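Local coordinates for protein geranyltranstransferase (Methylococcus capsulatus, PDB 3TS7) that probably condenses geranyl diphosphate with isopentenyl diphosphate to make farnesyl diphosphate, a magnesium-dependent step of isoprenoid synthesis, at residues 149-152 and 153-157. Sequence-based numbering, arbitrary orientation.
Sequences ETLA and KASGP
The last turn of helix 141-155, where S155 folds back on L151 before the chain leaves helical geometry at G156, illustrates how a hydroxyl can reinforce the end of a helix. The regular i+4 to i ladder runs from K153 N to E149 O (2.9 Å) and from A154 N to T150 O (3.0 Å). At the next rung L151 O accepts twice, from opposite faces of the carbonyl plane: S155 OG reaches it at 2.6 Å and S155 N at 2.9 Å, the latter through a bent N-H bond (133°). With OG turned beside its own backbone N, chi1 -48°, the hydroxyl hangs back over the preceding turn. Beyond it the ladder frays, and the bond from G156 N to A152 O (3.1 Å) is weak. With an alanine here in place of S155, L151 O would probably depend on the bent backbone bond, leaving the last turn less firmly tied. On another side E149 OE2 lies 4.0 Å from K153 NZ, a long salt bridge, while E149 OE1 bonds to H129 of the second subunit. L151 instead packs inward among helices 73-90, 113-133 and 177-201 of this all-helical prenyltransferase fold. Buried S155, beside I82, thus donates its hydroxyl within its own helix, whereas the carboxylate of E149 is shared between a loose intrahelical ion pair and the dimer interface.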
# COMPACT_ATOMS: atom_id res chain seq x y z
N GLU B 149 7.13 -6.16 -7.22
CA GLU B 149 8.35 -5.80 -6.50
C GLU B 149 8.83 -4.40 -6.83
O GLU B 149 9.21 -3.65 -5.92
CB GLU B 149 9.47 -6.84 -6.72
CG GLU B 149 10.88 -6.42 -6.20
CD GLU B 149 10.94 -5.95 -4.73
OE1 GLU B 149 9.98 -6.15 -3.95
OE2 GLU B 149 11.96 -5.34 -4.35
N THR B 150 8.76 -4.04 -8.11
CA THR B 150 9.12 -2.72 -8.57
C THR B 150 8.30 -1.66 -7.87
O THR B 150 8.85 -0.69 -7.34
CB THR B 150 8.93 -2.58 -10.10
OG1 THR B 150 9.92 -3.37 -10.75
CG2 THR B 150 9.04 -1.13 -10.55
N LEU B 151 6.98 -1.86 -7.85
CA LEU B 151 6.10 -0.85 -7.27
C LEU B 151 6.28 -0.76 -5.75
O LEU B 151 6.26 0.33 -5.16
CB LEU B 151 4.63 -1.08 -7.64
CG LEU B 151 3.67 0.09 -7.34
CD1 LEU B 151 3.87 1.27 -8.28
CD2 LEU B 151 2.22 -0.39 -7.42
N ALA B 152 6.50 -1.91 -5.11
CA ALA B 152 6.65 -1.93 -3.66
C ALA B 152 7.95 -1.23 -3.25
O ALA B 152 7.94 -0.46 -2.32
CB ALA B 152 6.62 -3.33 -3.15
N LYS B 153 9.05 -1.47 -3.98
CA LYS B 153 10.34 -0.87 -3.66
C LYS B 153 10.31 0.63 -3.92
O LYS B 153 10.83 1.42 -3.11
CB LYS B 153 11.47 -1.56 -4.43
CG LYS B 153 12.87 -1.42 -3.81
CD LYS B 153 13.95 -1.52 -4.89
CE LYS B 153 15.27 -2.12 -4.37
NZ LYS B 153 15.49 -3.55 -4.80
N ALA B 154 9.67 1.04 -5.01
CA ALA B 154 9.52 2.45 -5.34
C ALA B 154 8.60 3.24 -4.41
O ALA B 154 8.79 4.45 -4.23
CB ALA B 154 9.08 2.63 -6.80
N SER B 155 7.60 2.59 -3.84
CA SER B 155 6.60 3.30 -3.04
C SER B 155 6.90 3.31 -1.52
O SER B 155 6.33 4.10 -0.81
CB SER B 155 5.21 2.71 -3.28
OG SER B 155 4.96 2.55 -4.68
N GLY B 156 7.77 2.41 -1.07
CA GLY B 156 7.98 2.15 0.35
C GLY B 156 9.03 3.03 1.03
O GLY B 156 9.28 4.13 0.57
N PRO B 157 9.63 2.53 2.12
CA PRO B 157 10.57 3.35 2.90
C PRO B 157 11.86 3.68 2.16
O PRO B 157 12.50 4.67 2.48
CB PRO B 157 10.87 2.48 4.13
CG PRO B 157 10.40 1.09 3.78
CD PRO B 157 9.28 1.28 2.81